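Local coordinates for protein phosphoethanolamine N-methyltransferase 1 (Haemonchus contortus, PDB 4KRG) that probably methylates phosphoethanolamine with S-adenosylmethionine as methyl donor, the opening step of a nematode route to phosphocholine, at residues A[192-197]-A[258-263]; A[297-302]-A[363-368]; A[327-332]-A[336-341]; A[384-389]-A[417-422]. All coordinates share one frame; numbering follows the deposited sequence.

Contact 1 (A[192-197]-A[258-263]); sequences YIKLLR and QIWPAE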
# COMPACT_ATOMS: atom_id res chain seq x y z
N TYR A 192 -3.24 4.21 7.31
CA TYR A 192 -4.34 3.43 6.79
C TYR A 192 -4.07 1.95 7.04
O TYR A 192 -4.91 1.24 7.57
CB TYR A 192 -4.56 3.73 5.32
CG TYR A 192 -5.16 5.09 5.05
CD1 TYR A 192 -6.43 5.41 5.54
CD2 TYR A 192 -4.50 6.03 4.27
CE1 TYR A 192 -7.00 6.64 5.27
CE2 TYR A 192 -5.07 7.26 4.00
CZ TYR A 192 -6.32 7.56 4.50
OH TYR A 192 -6.89 8.78 4.25
N ILE A 193 -2.87 1.49 6.67
CA ILE A 193 -2.51 0.08 6.86
C ILE A 193 -2.62 -0.33 8.33
O ILE A 193 -3.24 -1.35 8.64
CB ILE A 193 -1.08 -0.22 6.36
CG1 ILE A 193 -0.92 0.16 4.89
CG2 ILE A 193 -0.75 -1.69 6.56
CD1 ILE A 193 0.53 0.28 4.44
N LYS A 194 -2.05 0.46 9.22
CA LYS A 194 -2.08 0.14 10.65
C LYS A 194 -3.49 0.14 11.22
O LYS A 194 -3.84 -0.72 12.02
CB LYS A 194 -1.16 1.07 11.44
CG LYS A 194 0.33 0.85 11.14
CD LYS A 194 1.24 1.61 12.10
CE LYS A 194 1.30 0.96 13.47
NZ LYS A 194 1.76 -0.45 13.40
N LEU A 195 -4.32 1.10 10.80
CA LEU A 195 -5.70 1.14 11.28
C LEU A 195 -6.44 -0.12 10.87
O LEU A 195 -7.11 -0.73 11.68
CB LEU A 195 -6.43 2.37 10.75
CG LEU A 195 -7.93 2.42 11.09
CD1 LEU A 195 -8.14 2.30 12.59
CD2 LEU A 195 -8.57 3.68 10.57
N LEU A 196 -6.29 -0.51 9.62
CA LEU A 196 -6.95 -1.69 9.11
C LEU A 196 -6.56 -2.94 9.89
O LEU A 196 -7.42 -3.74 10.27
CB LEU A 196 -6.65 -1.85 7.61
CG LEU A 196 -7.34 -0.83 6.70
CD1 LEU A 196 -6.65 -0.74 5.34
CD2 LEU A 196 -8.80 -1.20 6.53
N ARG A 197 -5.27 -3.09 10.15
CA ARG A 197 -4.75 -4.26 10.86
C ARG A 197 -5.17 -4.27 12.33
O ARG A 197 -5.28 -5.32 12.94
CB ARG A 197 -3.22 -4.33 10.76
CG ARG A 197 -2.69 -4.54 9.34
CD ARG A 197 -1.18 -4.68 9.33
NE ARG A 197 -0.76 -5.95 9.91
CZ ARG A 197 0.48 -6.22 10.31
NH1 ARG A 197 1.43 -5.30 10.22
NH2 ARG A 197 0.77 -7.41 10.82
N GLN A 258 -3.18 10.33 17.11
CA GLN A 258 -2.05 10.86 17.88
C GLN A 258 -0.80 9.96 17.90
O GLN A 258 0.27 10.37 17.45
CB GLN A 258 -2.49 11.19 19.31
CG GLN A 258 -2.61 12.69 19.61
CD GLN A 258 -3.71 13.37 18.82
OE1 GLN A 258 -4.88 12.98 18.90
NE2 GLN A 258 -3.35 14.40 18.06
N ILE A 259 -0.94 8.75 18.43
CA ILE A 259 0.19 7.85 18.64
C ILE A 259 0.95 7.50 17.35
O ILE A 259 2.18 7.68 17.27
CB ILE A 259 -0.25 6.52 19.31
CG1 ILE A 259 -0.95 6.78 20.65
CG2 ILE A 259 0.94 5.59 19.47
CD1 ILE A 259 -0.03 7.27 21.76
N TRP A 260 0.23 6.99 16.36
CA TRP A 260 0.83 6.57 15.10
C TRP A 260 1.44 7.71 14.26
O TRP A 260 2.56 7.56 13.78
CB TRP A 260 -0.16 5.75 14.26
CG TRP A 260 -0.54 4.43 14.87
CD1 TRP A 260 0.14 3.74 15.83
CD2 TRP A 260 -1.70 3.65 14.56
NE1 TRP A 260 -0.52 2.57 16.13
CE2 TRP A 260 -1.66 2.50 15.36
CE3 TRP A 260 -2.77 3.82 13.67
CZ2 TRP A 260 -2.65 1.51 15.30
CZ3 TRP A 260 -3.75 2.84 13.62
CH2 TRP A 260 -3.68 1.70 14.43
N PRO A 261 0.72 8.83 14.08
CA PRO A 261 1.35 9.89 13.27
C PRO A 261 2.63 10.41 13.92
O PRO A 261 3.55 10.84 13.23
CB PRO A 261 0.29 10.99 13.24
CG PRO A 261 -1.00 10.27 13.47
CD PRO A 261 -0.66 9.18 14.45
N ALA A 262 2.68 10.34 15.25
CA ALA A 262 3.86 10.73 15.99
C ALA A 262 5.01 9.76 15.72
O ALA A 262 6.13 10.18 15.44
CB ALA A 262 3.56 10.79 17.47
N GLU A 263 4.71 8.47 15.81
CA GLU A 263 5.71 7.44 15.56
C GLU A 263 6.21 7.50 14.12
O GLU A 263 7.38 7.30 13.87
CB GLU A 263 5.17 6.05 15.89
CG GLU A 263 4.91 5.84 17.38
CD GLU A 263 4.18 4.54 17.69
OE1 GLU A 263 3.72 3.84 16.76
OE2 GLU A 263 4.05 4.21 18.89

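Contact 2 (A[297-302]-A[363-368]); sequences TAYVFT and DYWNQR. With BOG (octyl beta-D-glucopyranoside), chain E.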
# COMPACT_ATOMS: atom_id res chain seq x y z
N THR A 297 13.75 -6.94 -14.40
CA THR A 297 13.03 -6.54 -13.19
C THR A 297 13.51 -7.37 -12.00
O THR A 297 13.40 -8.59 -12.00
CB THR A 297 11.50 -6.68 -13.36
OG1 THR A 297 11.06 -5.86 -14.46
CG2 THR A 297 10.79 -6.21 -12.10
N ALA A 298 14.07 -6.70 -11.01
CA ALA A 298 14.57 -7.35 -9.81
C ALA A 298 13.49 -7.41 -8.73
O ALA A 298 12.73 -6.47 -8.56
CB ALA A 298 15.79 -6.61 -9.28
N TYR A 299 13.44 -8.51 -8.00
CA TYR A 299 12.56 -8.61 -6.85
C TYR A 299 13.40 -8.34 -5.62
O TYR A 299 14.38 -9.03 -5.37
CB TYR A 299 11.93 -10.00 -6.80
CG TYR A 299 10.96 -10.25 -5.65
CD1 TYR A 299 9.65 -9.78 -5.70
CD2 TYR A 299 11.35 -10.98 -4.54
CE1 TYR A 299 8.76 -10.01 -4.66
CE2 TYR A 299 10.47 -11.23 -3.51
CZ TYR A 299 9.18 -10.74 -3.57
OH TYR A 299 8.32 -11.00 -2.54
N VAL A 300 13.03 -7.32 -4.85
CA VAL A 300 13.79 -6.95 -3.66
C VAL A 300 12.94 -7.10 -2.40
O VAL A 300 11.79 -6.67 -2.37
CB VAL A 300 14.36 -5.52 -3.78
CG1 VAL A 300 14.91 -5.02 -2.44
CG2 VAL A 300 15.44 -5.46 -4.84
N PHE A 301 13.50 -7.74 -1.38
CA PHE A 301 12.75 -8.02 -0.16
C PHE A 301 13.54 -7.50 1.05
O PHE A 301 14.65 -7.95 1.29
CB PHE A 301 12.49 -9.53 -0.05
CG PHE A 301 11.79 -9.96 1.22
CD1 PHE A 301 10.42 -9.79 1.38
CD2 PHE A 301 12.50 -10.57 2.25
CE1 PHE A 301 9.79 -10.19 2.53
CE2 PHE A 301 11.87 -10.98 3.40
CZ PHE A 301 10.52 -10.79 3.55
N THR A 302 12.98 -6.54 1.78
CA THR A 302 13.67 -5.96 2.94
C THR A 302 12.75 -5.82 4.16
O THR A 302 12.05 -4.82 4.30
CB THR A 302 14.31 -4.59 2.59
OG1 THR A 302 13.30 -3.69 2.15
CG2 THR A 302 15.35 -4.74 1.50
N ASP A 363 1.95 -14.64 -2.91
CA ASP A 363 0.57 -14.85 -3.37
C ASP A 363 0.17 -13.82 -4.41
O ASP A 363 -0.31 -14.17 -5.48
CB ASP A 363 -0.41 -14.79 -2.20
CG ASP A 363 -0.39 -16.05 -1.36
OD1 ASP A 363 0.13 -17.08 -1.83
OD2 ASP A 363 -0.90 -16.01 -0.21
N TYR A 364 0.37 -12.55 -4.09
CA TYR A 364 0.12 -11.44 -5.01
C TYR A 364 0.74 -11.69 -6.38
O TYR A 364 0.07 -11.60 -7.41
CB TYR A 364 0.70 -10.16 -4.41
CG TYR A 364 0.42 -8.90 -5.18
CD1 TYR A 364 -0.72 -8.16 -4.94
CD2 TYR A 364 1.33 -8.41 -6.11
CE1 TYR A 364 -0.98 -6.99 -5.62
CE2 TYR A 364 1.09 -7.24 -6.79
CZ TYR A 364 -0.07 -6.54 -6.54
OH TYR A 364 -0.32 -5.37 -7.22
N TRP A 365 2.02 -12.02 -6.40
CA TRP A 365 2.72 -12.15 -7.67
C TRP A 365 2.41 -13.47 -8.37
O TRP A 365 2.42 -13.55 -9.60
CB TRP A 365 4.22 -11.89 -7.50
CG TRP A 365 4.51 -10.46 -7.20
CD1 TRP A 365 5.03 -9.95 -6.05
CD2 TRP A 365 4.26 -9.35 -8.07
NE1 TRP A 365 5.14 -8.58 -6.15
CE2 TRP A 365 4.67 -8.18 -7.38
CE3 TRP A 365 3.74 -9.21 -9.36
CZ2 TRP A 365 4.58 -6.90 -7.94
CZ3 TRP A 365 3.64 -7.95 -9.91
CH2 TRP A 365 4.07 -6.81 -9.20
N ASN A 366 2.12 -14.50 -7.59
CA ASN A 366 1.64 -15.76 -8.14
C ASN A 366 0.35 -15.55 -8.92
O ASN A 366 0.21 -16.02 -10.05
CB ASN A 366 1.36 -16.74 -7.00
CG ASN A 366 2.16 -18.01 -7.13
OD1 ASN A 366 2.85 -18.42 -6.19
ND2 ASN A 366 2.07 -18.64 -8.29
N GLN A 367 -0.59 -14.84 -8.30
CA GLN A 367 -1.89 -14.57 -8.92
C GLN A 367 -1.73 -13.80 -10.22
O GLN A 367 -2.60 -13.86 -11.09
CB GLN A 367 -2.79 -13.78 -7.97
CG GLN A 367 -3.10 -14.49 -6.67
CD GLN A 367 -4.06 -13.71 -5.79
OE1 GLN A 367 -3.83 -13.55 -4.59
NE2 GLN A 367 -5.14 -13.21 -6.39
N ARG A 368 -0.61 -13.10 -10.36
CA ARG A 368 -0.38 -12.25 -11.51
C ARG A 368 0.58 -12.87 -12.53
O ARG A 368 0.98 -12.22 -13.49
CB ARG A 368 0.06 -10.86 -11.04
CG ARG A 368 -1.10 -10.09 -10.41
CD ARG A 368 -0.66 -8.88 -9.61
NE ARG A 368 -1.82 -8.16 -9.09
CZ ARG A 368 -2.56 -8.55 -8.06
NH1 ARG A 368 -2.26 -9.68 -7.42
NH2 ARG A 368 -3.59 -7.83 -7.66
C1 BOG E . 7.90 -9.84 -15.25
O1 BOG E . 7.04 -9.15 -14.42
C2 BOG E . 7.13 -10.60 -16.31
O2 BOG E . 6.34 -11.60 -15.67
C3 BOG E . 8.07 -11.25 -17.27
O3 BOG E . 7.31 -11.92 -18.32
C4 BOG E . 9.01 -10.26 -17.87
O4 BOG E . 9.95 -10.92 -18.74
C5 BOG E . 9.76 -9.51 -16.79
O5 BOG E . 8.82 -8.86 -15.86
C6 BOG E . 10.62 -8.47 -17.37
O6 BOG E . 11.86 -8.54 -16.75
C1' BOG E . 7.53 -9.06 -13.08
C2' BOG E . 6.46 -8.31 -12.24
C3' BOG E . 6.13 -6.95 -12.83
C4' BOG E . 6.37 -5.79 -12.09
C5' BOG E . 6.75 -4.49 -12.85
C6' BOG E . 6.83 -3.25 -11.95
C7' BOG E . 8.25 -2.98 -11.39
C8' BOG E . 8.86 -1.77 -12.01

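Contact 3 (A[327-332]-A[336-341]); sequences NVETKE and RTSLTK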
# COMPACT_ATOMS: atom_id res chain seq x y z
N ASN A 327 10.35 -3.60 -4.64
CA ASN A 327 10.92 -3.78 -3.32
C ASN A 327 9.80 -3.93 -2.32
O ASN A 327 8.98 -3.03 -2.13
CB ASN A 327 11.79 -2.56 -2.99
CG ASN A 327 12.51 -2.66 -1.64
OD1 ASN A 327 12.16 -3.46 -0.76
ND2 ASN A 327 13.51 -1.82 -1.47
N VAL A 328 9.76 -5.09 -1.67
CA VAL A 328 8.75 -5.42 -0.67
C VAL A 328 9.22 -4.93 0.70
O VAL A 328 10.35 -5.21 1.10
CB VAL A 328 8.54 -6.94 -0.58
CG1 VAL A 328 7.44 -7.28 0.41
CG2 VAL A 328 8.23 -7.52 -1.95
N GLU A 329 8.35 -4.21 1.40
CA GLU A 329 8.60 -3.80 2.78
C GLU A 329 7.55 -4.48 3.67
O GLU A 329 6.43 -4.74 3.22
CB GLU A 329 8.50 -2.27 2.92
CG GLU A 329 9.42 -1.47 1.98
CD GLU A 329 10.78 -1.15 2.60
OE1 GLU A 329 11.14 -1.75 3.63
OE2 GLU A 329 11.50 -0.29 2.04
N THR A 330 7.90 -4.78 4.92
CA THR A 330 6.93 -5.38 5.84
C THR A 330 6.65 -4.50 7.05
O THR A 330 5.78 -4.81 7.86
CB THR A 330 7.35 -6.78 6.31
OG1 THR A 330 8.52 -6.69 7.13
CG2 THR A 330 7.64 -7.68 5.12
N LYS A 331 7.40 -3.41 7.19
CA LYS A 331 7.18 -2.46 8.28
C LYS A 331 6.50 -1.20 7.75
O LYS A 331 7.09 -0.45 6.96
CB LYS A 331 8.52 -2.09 8.94
CG LYS A 331 9.38 -3.27 9.36
CD LYS A 331 9.10 -3.71 10.79
CE LYS A 331 10.17 -4.67 11.32
NZ LYS A 331 10.18 -5.98 10.62
N GLU A 332 5.25 -0.97 8.17
CA GLU A 332 4.44 0.14 7.66
C GLU A 332 5.15 1.50 7.65
O GLU A 332 5.08 2.23 6.67
CB GLU A 332 3.13 0.27 8.44
CG GLU A 332 2.19 -0.91 8.28
CD GLU A 332 2.36 -1.96 9.36
OE1 GLU A 332 3.45 -2.05 9.96
OE2 GLU A 332 1.39 -2.71 9.62
N ARG A 336 6.41 3.65 4.30
CA ARG A 336 6.07 5.05 4.05
C ARG A 336 7.34 5.84 3.65
O ARG A 336 7.33 6.59 2.67
CB ARG A 336 5.36 5.65 5.28
CG ARG A 336 4.92 7.14 5.19
CD ARG A 336 6.11 8.11 5.18
NE ARG A 336 5.98 9.32 5.99
CZ ARG A 336 5.36 10.43 5.59
NH1 ARG A 336 4.75 10.47 4.41
NH2 ARG A 336 5.33 11.48 6.39
N THR A 337 8.43 5.69 4.40
CA THR A 337 9.66 6.42 4.09
C THR A 337 10.22 6.04 2.72
O THR A 337 10.91 6.83 2.08
CB THR A 337 10.75 6.25 5.16
OG1 THR A 337 11.30 4.93 5.09
CG2 THR A 337 10.19 6.51 6.54
N SER A 338 9.95 4.82 2.28
CA SER A 338 10.36 4.43 0.93
C SER A 338 9.52 5.14 -0.12
O SER A 338 10.03 5.51 -1.18
CB SER A 338 10.28 2.91 0.74
OG SER A 338 11.33 2.27 1.44
N LEU A 339 8.24 5.34 0.17
CA LEU A 339 7.39 6.13 -0.73
C LEU A 339 7.85 7.59 -0.79
O LEU A 339 7.84 8.22 -1.84
CB LEU A 339 5.91 6.05 -0.33
CG LEU A 339 5.20 4.70 -0.56
CD1 LEU A 339 3.69 4.84 -0.37
CD2 LEU A 339 5.51 4.17 -1.94
N THR A 340 8.26 8.12 0.36
CA THR A 340 8.77 9.49 0.40
C THR A 340 10.00 9.62 -0.49
O THR A 340 10.09 10.52 -1.32
CB THR A 340 9.08 9.90 1.84
OG1 THR A 340 7.87 9.86 2.59
CG2 THR A 340 9.65 11.30 1.88
N LYS A 341 10.94 8.68 -0.35
CA LYS A 341 12.11 8.66 -1.21
C LYS A 341 11.73 8.54 -2.69
O LYS A 341 12.25 9.27 -3.53
CB LYS A 341 13.07 7.53 -0.81
CG LYS A 341 14.35 7.54 -1.64
CD LYS A 341 15.31 6.41 -1.31
CE LYS A 341 16.52 6.52 -2.24
NZ LYS A 341 17.63 5.55 -1.97

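Contact 4 (A[384-389]-A[417-422]); sequences CDDESI and RQRMTT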
# COMPACT_ATOMS: atom_id res chain seq x y z
N CYS A 384 12.19 -15.55 7.50
CA CYS A 384 11.21 -16.40 6.80
C CYS A 384 11.46 -17.88 7.03
O CYS A 384 12.60 -18.30 7.25
CB CYS A 384 11.25 -16.12 5.30
SG CYS A 384 11.01 -14.39 4.88
N ASP A 385 10.40 -18.69 6.94
CA ASP A 385 10.55 -20.14 7.07
C ASP A 385 10.80 -20.82 5.72
O ASP A 385 10.62 -20.22 4.66
CB ASP A 385 9.39 -20.79 7.83
CG ASP A 385 8.05 -20.63 7.13
OD1 ASP A 385 8.01 -20.20 5.95
OD2 ASP A 385 7.01 -20.95 7.75
N ASP A 386 11.23 -22.08 5.78
CA ASP A 386 11.52 -22.86 4.58
C ASP A 386 10.36 -22.89 3.60
O ASP A 386 10.55 -22.71 2.40
CB ASP A 386 11.91 -24.29 4.94
CG ASP A 386 13.30 -24.39 5.50
OD1 ASP A 386 14.06 -23.41 5.37
OD2 ASP A 386 13.62 -25.45 6.08
N GLU A 387 9.16 -23.13 4.12
CA GLU A 387 7.98 -23.21 3.27
C GLU A 387 7.80 -21.96 2.40
O GLU A 387 7.54 -22.08 1.21
CB GLU A 387 6.73 -23.48 4.10
CG GLU A 387 5.46 -23.61 3.27
CD GLU A 387 4.36 -24.40 3.96
OE1 GLU A 387 4.69 -25.29 4.79
OE2 GLU A 387 3.17 -24.16 3.67
N SER A 388 7.99 -20.77 2.96
CA SER A 388 7.86 -19.52 2.22
C SER A 388 9.01 -19.31 1.24
O SER A 388 8.82 -18.84 0.12
CB SER A 388 7.81 -18.31 3.17
OG SER A 388 6.60 -18.27 3.90
N ILE A 389 10.21 -19.63 1.68
CA ILE A 389 11.38 -19.45 0.84
C ILE A 389 11.33 -20.37 -0.37
O ILE A 389 11.62 -19.97 -1.49
CB ILE A 389 12.69 -19.66 1.63
CG1 ILE A 389 12.82 -18.59 2.72
CG2 ILE A 389 13.88 -19.62 0.70
CD1 ILE A 389 14.08 -18.70 3.55
N ARG A 417 23.82 -23.76 3.85
CA ARG A 417 23.72 -24.45 2.57
C ARG A 417 22.57 -25.44 2.58
O ARG A 417 21.83 -25.54 1.61
CB ARG A 417 25.04 -25.18 2.28
CG ARG A 417 26.22 -24.24 2.24
CD ARG A 417 27.55 -24.96 2.24
NE ARG A 417 28.63 -23.99 2.15
CZ ARG A 417 28.95 -23.34 1.03
NH1 ARG A 417 28.27 -23.56 -0.08
NH2 ARG A 417 29.94 -22.46 1.04
N GLN A 418 22.40 -26.15 3.68
CA GLN A 418 21.38 -27.17 3.75
C GLN A 418 19.96 -26.60 3.75
O GLN A 418 19.06 -27.19 3.16
CB GLN A 418 21.62 -28.10 4.95
CG GLN A 418 22.88 -28.95 4.79
CD GLN A 418 23.05 -29.97 5.90
OE1 GLN A 418 22.19 -30.10 6.77
NE2 GLN A 418 24.16 -30.70 5.87
N ARG A 419 19.77 -25.45 4.39
CA ARG A 419 18.47 -24.78 4.32
C ARG A 419 18.14 -24.41 2.89
O ARG A 419 17.08 -24.74 2.37
CB ARG A 419 18.44 -23.52 5.20
CG ARG A 419 18.07 -23.77 6.65
CD ARG A 419 17.60 -22.49 7.32
NE ARG A 419 16.26 -22.10 6.88
CZ ARG A 419 15.71 -20.91 7.11
NH1 ARG A 419 16.39 -19.97 7.77
NH2 ARG A 419 14.50 -20.65 6.66
N MSE A 420 19.07 -23.71 2.24
CA MSE A 420 18.85 -23.22 0.88
C MSE A 420 18.76 -24.33 -0.16
O MSE A 420 18.04 -24.21 -1.15
CB MSE A 420 19.93 -22.21 0.49
CG MSE A 420 19.83 -20.87 1.21
SE MSE A 420 21.15 -19.62 0.55
CE MSE A 420 20.48 -19.44 -1.26
N THR A 421 19.52 -25.40 0.07
CA THR A 421 19.44 -26.59 -0.79
C THR A 421 18.10 -27.30 -0.60
O THR A 421 17.55 -27.87 -1.54
CB THR A 421 20.64 -27.54 -0.54
OG1 THR A 421 21.81 -27.00 -1.18
CG2 THR A 421 20.38 -28.92 -1.11
N THR A 422 17.56 -27.24 0.62
CA THR A 422 16.24 -27.81 0.90
C THR A 422 15.14 -26.97 0.23
O THR A 422 14.11 -27.49 -0.20
CB THR A 422 15.97 -27.91 2.41
OG1 THR A 422 17.00 -28.70 3.03
CG2 THR A 422 14.62 -28.55 2.69

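Contact 1 (A[192-197]-A[258-263])
Trp260 reaches from helix 249-271 to helix 189-198 and lays one face of its indole against the side chain of Lys194. Two parts of the lysine do the touching. CE sits over the pyrrole half of the ring, with Lys194 CE 3.7 Å from the centroid of the five-membered ring of Trp260 and only 16° off the ring normal, a CH-pi contact. On that same face CB lies over the benzene half, toward the rim, with Lys194 CB 3.8 Å from Trp260 CZ3. The ammonium gains little from the ring: Lys194 NZ is 5.0 Å from the centroid of the five-membered ring of Trp260, at most a weak cation-pi attraction.

The far end of the indole pushes on to the helix backbone, where Trp260 CH2 is 3.4 Å from Lys194 O and Trp260 CZ3 is 3.4 Å from Leu195 N. Leu195 adds its CB, 4.0 Å from Trp260 CZ3. No hydrogen bond links the two segments, so van der Waals and CH-pi contact carry the join.

The bend at chi3 (74°) brings Lys194 CE over the pyrrole ring, and a second bend at chi4 (58°) sets the direction of NZ. Pro261 follows the tryptophan directly, and helix 249-271 is kinked there because the proline nitrogen makes no bond to the preceding turn.

Further out, Tyr333 of helix 332-345 touches both Lys194 and Trp260, and its hydroxyl is hydrogen-bonded to Glu263. Leu195 also packs on Leu252 and Phe256 of the long helix, while Ile193 and Leu196 face strand 208-218. Helix 189-198 is thus packed between that strand and helices 249-271 and 332-345.

Contact 2 (A[297-302]-A[363-368])
Tyr299 and Trp365 meet with their rings almost perpendicular, the phenol plane at 89° to the pyrrole ring of the indole. The centroids are 6.0 Å apart and the approach is oblique, so the pair is neither a stack nor a clean T. Contact is made at one corner, with Tyr299 CE1 4.0 Å from Trp365 CD1. Tyr299 has CG anti to the backbone N (chi1 -179°), which carries the phenol off the strand toward helix 358-367; there its hydroxyl is hydrogen-bonded to Ser361.

Within the helix, Tyr364 CD2 lies 3.5 Å above the indole plane of Trp365, over its centre. Arg368 in turn sets its guanidinium over Tyr364, and its NH1 donates in the guanidinium plane to Tyr364 O at 3.0 Å. On the benzene half of the indole, Trp365 CZ3 is 3.7 Å from C2' of the octyl chain of the bound octyl glucoside, whose sugar O6 lies near Thr297.

Trp326 and Phe372 each make an edge-to-face pair with Trp365, and Phe372 also meets Tyr299. This is an aromatic cluster between a helix and a parallel sheet, an alpha/beta core consistent with a Rossmann-like methyltransferase domain, and here it also binds a detergent tail.

Contact 3 (A[327-332]-A[336-341])
Strand 324-329 and helix 332-345 form the first two elements of a beta-alpha-beta unit completed by strand 350-354, and this contact bridges the tight turn between them. Its side-chain link runs from Ser338 to Glu329: the serine hydroxyl donates to the carboxylate, Ser338 OG to Glu329 OE2 at 2.6 Å. The hydroxyl comes in from above the carboxylate plane, 36° out of it. A bend at chi2 (-91°) turns the glutamate chain so that its carboxylate faces the helix.

The same oxygen, OE2, is held in a salt bridge by Arg304, so this buried charge has a cationic partner as well as a hydroxyl donor; together they would be expected to favour the ionised form.

The other bond belongs to the first turn of the helix. Lys331 is at the N-cap position, and Arg336 N donates to Glu332 O at 3.1 Å, with an N-H...O angle of 161°. Arg336 CB rests against the same carbonyl, 3.7 Å from Glu332 O. The charged ends of these two residues lead elsewhere: Glu332 pairs with Arg197, and Arg336 with Asp268 while also making a cation-pi contact with Phe188. A bound sodium ion lies about 4 Å from the Arg336 side chain.

Phe352 of strand 350-354 packs on both Glu329 and Ser338. Strand 324-329 lies between strands 297-302 and 350-354, and helix 332-345 leans on helix 249-271 through Arg336 and Thr337 and on helix 189-198 through Glu332 and Leu339.

Contact 4 (A[384-389]-A[417-422])
The guanidinium of Arg419 carries this contact by its edge, where Asp386 OD1 and Cys384 O both lie close to its plane; Ile389 comes in obliquely. Arg419 grips the aspartate side-on, with two nitrogens sharing one oxygen: Arg419 NE to Asp386 OD1 is 3.0 Å and Arg419 NH2 to Asp386 OD1 is 3.1 Å, together a salt bridge. Both arrive from the same face of the carboxylate. NE meets OD1 on its syn side, whereas NH2 comes from above the carboxylate plane. The two flat groups are turned 42° against each other.

NH2 also donates to a backbone carbonyl, with Arg419 NH2 3.1 Å from Cys384 O and a fairly straight N-H...O angle of 160°. With NH1 bonded to Leu381 O, every nitrogen of the guanidinium has an acceptor, which fixes its rotation. The arginine chain is extended as far as CD, and the bend at chi3 (73°) then turns NE and NH2 to the aspartate. Against this group rests an apolar tip, Ile389 CD1, 3.7 Å from Arg419 NH2.

Asp385 N-caps the short helix 386-390, whose first residue is Asp386: Ser388 N donates to Asp385 OD1 at 3.0 Å, on the syn side but tilted well out of the carboxylate plane. In the other segment, Thr422 OG1 folds back to Gln418 O at 2.6 Å.

Arg419 therefore ties helix 413-422 to the end of helix 380-383 and the start of helix 386-390. Beneath this surface salt bridge, Ile389 packs on Leu380, Leu381 and Phe425, while Met420, present as selenomethionine, reaches Leu381 and Ile428 of strand 428-432.

Contacts 1 and 3 touch directly: Arg197 NH1 forms a salt bridge with Glu332 OE2 at 2.7 Å, and Ile193 and Lys194 pack on Glu332. Contact 3 joins contact 2 through neighbouring parallel strands, with Val300 O 2.7 Å from Val328 N, a probable hydrogen bond. From contact 2 the chain of touches goes on to contact 4, where Phe301 CE2 meets Cys384 SG at 3.8 Å. Contacts 1 and 4 do not touch, and their centres are 33 Å apart. The phosphoethanolamine and S-adenosylhomocysteine pockets are formed by residues earlier in the chain than all four contacts; octyl glucoside is the ligand at contact 2.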